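Long-range contacts in metallo-beta-lactamase (Pseudomonas stutzeri, PDB 4ZEJ), which probably hydrolyses beta-lactam antibiotics to substituted beta-amino acids, using two zinc ions bound in its active site: residues A[75-80]-A[139-144]; A[128-133]-A[146-151]. All blocks are in the same frame, centred on the assembly; numbering follows the deposited sequence.

Contact 1: residues A[75-80]-A[139-144]; sequences THWHED and TIDNVV. With ZN (zinc ion), chain D; ZN (zinc ion), chain C.
D141 sets its carboxylate against the backbone at H76 and W77. OD1 lies 2.9 Å from the backbone N of W77 and also close to CA of H76. OD2 reaches the edge of the W77 indole at CD1, 3.6 Å away, with ring and carboxylate planes 46° apart. The chi1 of D141 (65°) sets CG between its own backbone N and carbonyl carbon, which turns the carboxylate to this corner. OD2 also accepts a 2.6 Å hydrogen bond from T139 OG1, on its anti side and 32° out of the carboxylate plane. OD1 is also hydrogen-bonded to T101 OG1 of helix 99-107. The methyl of T139 fits against two zinc ligands: CG2 lies 3.6 Å from H78 CE1 and 4.0 Å from H76 CD2. Further along, V143 N donates to T75 O at 3.0 Å, in the carbonyl plane. This is the backbone link between the two segments, and T75, H76, D141, N142 and V143 are all buried around it. The side toward W77 and H78 is looser. Both are partly exposed, and H78 CD2 lies over one face of the W77 ring. E79, at the start of helix 79-82, is exposed and forms a salt bridge with K110. I140, between T139 and D141, also faces solvent. The ligands of one zinc ion include H76 NE2, H78 ND1 (2.0 Å), H138 and a water at 2.5 Å. E172 takes the NE2 of H78 from the second shell. The other zinc has D80 OD2, C157 and H199 among its ligands. The HxHxD sequence and this pair of sites mark the dinuclear zinc centre of a class B1 metallo-beta-lactamase.

Contact 2: residues A[128-133]-A[146-151]; sequences LIEVFY and WLPKSK
E130 and W146 face each other as an antiparallel hydrogen-bonded pair. E130 N donates to W146 O at 2.9 Å, and W146 N returns a bond to E130 O at 2.8 Å. Their side chains lie side by side on the same face of the sheet. The extended E130 chain brings OE1 to the edge of the indole, 3.4 Å from CD1, with the carboxylate and ring planes 58° apart. Its other oxygen, OE2, passes P148 CG at 4.0 Å. On the other face, I129 CG1 meets L147 CD2 at 3.7 Å, the two side chains pointing the same way. The pair belongs to the beta hairpin of strands 129-132 and 144-147, inside one of the two sheets of the metallo-beta-lactamase alpha-beta/beta-alpha fold. L128 and I129 form a classic beta bulge opposite L124 on the neighbouring strand. Beyond the pair, the 146-151 chain turns away at P148. L128 O, on the facing segment, accepts a hydrogen bond from a water at 2.7 Å, and K149 N donates to the same water, which bridges the two. L128 CD1 and K149 CD cross at about a right angle and are pressed to 3.4 Å. Bent at chi3 (77°), the K149 chain carries its NZ to a salt bridge with D39. Further out, L147 packs on L35 and V37 of strand 30-39, and the W146 ring meets that of Y189.

Overall arrangement
Contact 1 is buried near the middle of the chain and carries zinc ligands. Contact 2 is partly buried, lies away from the metal sites and has an exposed lysine at its margin. Their centres are about 17 Å apart, yet they share one hairpin: residues 139-144 run from its connecting loop into strand 144-147, whose end belongs to 146-151. V144 N probably bonds to F132 O, and Y133 OH probably bonds to I140 O, which ties the zinc-side loop to strand 129-132. Contact 1 joins its segments through the D141 carboxylate, the T139 side chain and one backbone hydrogen bond, beside zinc ions bound by 75-80. Contact 2 relies on paired strand backbones, apolar side chains and a bridging water.

Contact 1: residues A[75-80]-A[139-144]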
# COMPACT_ATOMS: atom_id res chain seq x y z
N THR A 75 -1.54 -3.92 1.65
CA THR A 75 -2.25 -3.95 0.35
C THR A 75 -1.86 -5.12 -0.56
O THR A 75 -2.53 -5.36 -1.56
CB THR A 75 -2.13 -2.62 -0.39
OG1 THR A 75 -0.75 -2.32 -0.63
CG2 THR A 75 -2.77 -1.48 0.43
N HIS A 76 -0.78 -5.82 -0.24
CA HIS A 76 -0.56 -7.20 -0.72
C HIS A 76 0.49 -7.85 0.17
O HIS A 76 0.98 -7.21 1.09
CB HIS A 76 -0.24 -7.32 -2.24
CG HIS A 76 1.12 -6.84 -2.63
ND1 HIS A 76 1.42 -5.51 -2.79
CD2 HIS A 76 2.24 -7.52 -2.96
CE1 HIS A 76 2.67 -5.38 -3.16
NE2 HIS A 76 3.19 -6.59 -3.28
N TRP A 77 0.84 -9.11 -0.07
CA TRP A 77 1.61 -9.88 0.93
C TRP A 77 3.12 -9.63 0.97
O TRP A 77 3.77 -9.98 1.95
CB TRP A 77 1.32 -11.37 0.80
CG TRP A 77 1.96 -12.07 -0.37
CD1 TRP A 77 1.48 -12.15 -1.64
CD2 TRP A 77 3.19 -12.81 -0.36
NE1 TRP A 77 2.33 -12.90 -2.43
CE2 TRP A 77 3.39 -13.32 -1.66
CE3 TRP A 77 4.14 -13.09 0.63
CZ2 TRP A 77 4.51 -14.09 -2.01
CZ3 TRP A 77 5.26 -13.87 0.29
CH2 TRP A 77 5.43 -14.35 -1.02
N HIS A 78 3.68 -9.03 -0.08
CA HIS A 78 5.15 -8.91 -0.15
C HIS A 78 5.72 -8.04 0.96
O HIS A 78 5.01 -7.21 1.54
CB HIS A 78 5.61 -8.40 -1.52
CG HIS A 78 5.38 -9.37 -2.63
ND1 HIS A 78 5.21 -8.99 -3.94
CD2 HIS A 78 5.27 -10.72 -2.62
CE1 HIS A 78 5.05 -10.06 -4.70
NE2 HIS A 78 5.07 -11.13 -3.92
N GLU A 79 7.01 -8.23 1.22
CA GLU A 79 7.68 -7.62 2.38
C GLU A 79 7.67 -6.09 2.41
O GLU A 79 7.65 -5.50 3.50
CB GLU A 79 9.12 -8.12 2.49
CG GLU A 79 9.21 -9.58 2.92
CD GLU A 79 10.63 -10.10 3.04
OE1 GLU A 79 11.57 -9.29 3.27
OE2 GLU A 79 10.82 -11.33 2.93
N ASP A 80 7.68 -5.45 1.24
CA ASP A 80 7.60 -3.98 1.20
C ASP A 80 6.25 -3.44 1.72
O ASP A 80 6.16 -2.26 2.01
CB ASP A 80 7.94 -3.39 -0.18
CG ASP A 80 6.98 -3.81 -1.27
OD1 ASP A 80 6.63 -4.99 -1.35
OD2 ASP A 80 6.60 -2.97 -2.10
N THR A 139 -0.05 -8.82 -8.14
CA THR A 139 -0.26 -10.15 -7.56
C THR A 139 -1.75 -10.46 -7.59
O THR A 139 -2.58 -9.59 -7.89
CB THR A 139 0.19 -10.22 -6.09
OG1 THR A 139 -0.49 -9.20 -5.34
CG2 THR A 139 1.71 -10.06 -5.95
N ILE A 140 -2.08 -11.70 -7.24
CA ILE A 140 -3.48 -12.10 -7.15
C ILE A 140 -4.21 -11.40 -6.01
O ILE A 140 -5.43 -11.19 -6.11
CB ILE A 140 -3.64 -13.65 -7.05
CG1 ILE A 140 -5.08 -14.09 -7.35
CG2 ILE A 140 -3.22 -14.16 -5.68
CD1 ILE A 140 -5.65 -13.62 -8.67
N ASP A 141 -3.50 -11.03 -4.94
CA ASP A 141 -4.15 -10.47 -3.74
C ASP A 141 -4.21 -8.93 -3.69
O ASP A 141 -4.83 -8.38 -2.78
CB ASP A 141 -3.51 -11.01 -2.46
CG ASP A 141 -2.07 -10.58 -2.28
OD1 ASP A 141 -1.65 -10.28 -1.13
OD2 ASP A 141 -1.34 -10.54 -3.30
N ASN A 142 -3.59 -8.24 -4.64
CA ASN A 142 -3.47 -6.78 -4.53
C ASN A 142 -4.80 -6.03 -4.37
O ASN A 142 -5.76 -6.31 -5.07
CB ASN A 142 -2.56 -6.16 -5.62
CG ASN A 142 -2.98 -6.43 -7.07
OD1 ASN A 142 -2.12 -6.35 -7.94
ND2 ASN A 142 -4.24 -6.72 -7.35
N VAL A 143 -4.85 -5.10 -3.42
CA VAL A 143 -6.01 -4.25 -3.21
C VAL A 143 -5.58 -2.80 -3.23
O VAL A 143 -4.39 -2.48 -2.99
CB VAL A 143 -6.75 -4.56 -1.88
CG1 VAL A 143 -7.31 -5.98 -1.92
CG2 VAL A 143 -5.84 -4.39 -0.66
N VAL A 144 -6.55 -1.93 -3.49
CA VAL A 144 -6.34 -0.49 -3.46
C VAL A 144 -7.13 0.08 -2.28
O VAL A 144 -8.07 -0.57 -1.77
CB VAL A 144 -6.69 0.19 -4.81
CG1 VAL A 144 -5.86 -0.42 -5.94
CG2 VAL A 144 -8.18 0.11 -5.12
ZN ZN D . 4.88 -7.06 -4.54
ZN ZN C . 5.96 -3.01 -4.02
O HOH W 1 7.13 -7.43 -5.61

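Contact 2: residues A[128-133]-A[146-151]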
# COMPACT_ATOMS: atom_id res chain seq x y z
N LEU A 128 -13.90 5.87 6.74
CA LEU A 128 -12.77 6.74 6.37
C LEU A 128 -11.88 6.08 5.32
O LEU A 128 -11.33 6.75 4.45
CB LEU A 128 -11.94 7.07 7.61
CG LEU A 128 -10.68 7.93 7.47
CD1 LEU A 128 -11.04 9.37 7.15
CD2 LEU A 128 -9.84 7.87 8.73
N ILE A 129 -11.72 4.77 5.45
CA ILE A 129 -10.80 4.00 4.61
C ILE A 129 -11.60 2.89 3.96
O ILE A 129 -12.23 2.08 4.66
CB ILE A 129 -9.65 3.44 5.47
CG1 ILE A 129 -8.74 4.59 5.94
CG2 ILE A 129 -8.82 2.43 4.69
CD1 ILE A 129 -7.92 4.28 7.17
N GLU A 130 -11.61 2.87 2.64
CA GLU A 130 -12.26 1.82 1.88
C GLU A 130 -11.21 0.97 1.19
O GLU A 130 -10.28 1.51 0.60
CB GLU A 130 -13.24 2.42 0.87
CG GLU A 130 -14.33 3.26 1.53
CD GLU A 130 -15.40 3.76 0.57
OE1 GLU A 130 -15.27 3.57 -0.66
OE2 GLU A 130 -16.39 4.34 1.06
N VAL A 131 -11.38 -0.34 1.27
CA VAL A 131 -10.47 -1.32 0.65
C VAL A 131 -11.24 -2.01 -0.47
O VAL A 131 -12.36 -2.48 -0.26
CB VAL A 131 -9.97 -2.35 1.68
CG1 VAL A 131 -9.01 -3.35 1.06
CG2 VAL A 131 -9.31 -1.64 2.86
N PHE A 132 -10.65 -2.05 -1.67
CA PHE A 132 -11.30 -2.59 -2.86
C PHE A 132 -10.35 -3.49 -3.62
O PHE A 132 -9.19 -3.14 -3.82
CB PHE A 132 -11.76 -1.44 -3.75
CG PHE A 132 -12.35 -1.87 -5.06
CD1 PHE A 132 -13.62 -2.45 -5.12
CD2 PHE A 132 -11.65 -1.69 -6.24
CE1 PHE A 132 -14.17 -2.83 -6.32
CE2 PHE A 132 -12.19 -2.08 -7.46
CZ PHE A 132 -13.46 -2.64 -7.50
N TYR A 133 -10.87 -4.64 -4.05
CA TYR A 133 -10.13 -5.57 -4.89
C TYR A 133 -10.52 -5.31 -6.35
O TYR A 133 -11.65 -5.58 -6.73
CB TYR A 133 -10.47 -7.01 -4.51
CG TYR A 133 -9.74 -8.04 -5.32
CD1 TYR A 133 -8.35 -8.11 -5.27
CD2 TYR A 133 -10.42 -8.93 -6.14
CE1 TYR A 133 -7.66 -9.04 -6.02
CE2 TYR A 133 -9.73 -9.88 -6.88
CZ TYR A 133 -8.35 -9.94 -6.81
OH TYR A 133 -7.66 -10.88 -7.56
N TRP A 146 -9.06 3.55 -0.96
CA TRP A 146 -9.70 4.81 -1.33
C TRP A 146 -9.99 5.58 -0.07
O TRP A 146 -10.50 5.00 0.93
CB TRP A 146 -10.98 4.53 -2.13
CG TRP A 146 -11.86 5.72 -2.44
CD1 TRP A 146 -13.13 5.91 -2.00
CD2 TRP A 146 -11.54 6.86 -3.26
NE1 TRP A 146 -13.63 7.10 -2.48
CE2 TRP A 146 -12.68 7.70 -3.26
CE3 TRP A 146 -10.41 7.25 -3.99
CZ2 TRP A 146 -12.72 8.91 -3.97
CZ3 TRP A 146 -10.45 8.46 -4.69
CH2 TRP A 146 -11.60 9.27 -4.68
N LEU A 147 -9.67 6.87 -0.11
CA LEU A 147 -9.88 7.78 1.00
C LEU A 147 -10.92 8.80 0.53
O LEU A 147 -10.55 9.84 -0.03
CB LEU A 147 -8.55 8.43 1.40
CG LEU A 147 -7.43 7.42 1.71
CD1 LEU A 147 -6.14 8.13 2.04
CD2 LEU A 147 -7.80 6.47 2.84
N PRO A 148 -12.22 8.50 0.74
CA PRO A 148 -13.27 9.37 0.17
C PRO A 148 -13.22 10.83 0.62
O PRO A 148 -13.57 11.71 -0.16
CB PRO A 148 -14.58 8.70 0.62
CG PRO A 148 -14.21 7.68 1.63
CD PRO A 148 -12.78 7.30 1.37
N LYS A 149 -12.78 11.07 1.85
CA LYS A 149 -12.67 12.43 2.39
C LYS A 149 -11.57 13.24 1.71
O LYS A 149 -11.71 14.46 1.54
CB LYS A 149 -12.44 12.40 3.91
CG LYS A 149 -13.57 11.76 4.69
CD LYS A 149 -13.30 11.71 6.19
CE LYS A 149 -13.51 13.04 6.87
NZ LYS A 149 -13.83 12.84 8.31
N SER A 150 -10.49 12.57 1.32
CA SER A 150 -9.32 13.21 0.71
C SER A 150 -9.28 13.11 -0.82
O SER A 150 -8.47 13.80 -1.45
CB SER A 150 -8.05 12.58 1.28
OG SER A 150 -8.05 12.67 2.69
N LYS A 151 -10.12 12.25 -1.40
CA LYS A 151 -10.10 11.99 -2.84
C LYS A 151 -8.74 11.45 -3.30
O LYS A 151 -8.26 11.77 -4.39
CB LYS A 151 -10.50 13.24 -3.65
CG LYS A 151 -11.72 13.98 -3.14
CD LYS A 151 -12.97 13.12 -3.20
CE LYS A 151 -14.17 13.82 -2.59
NZ LYS A 151 -15.22 12.83 -2.21
O HOH W 2 -11.32 9.29 3.63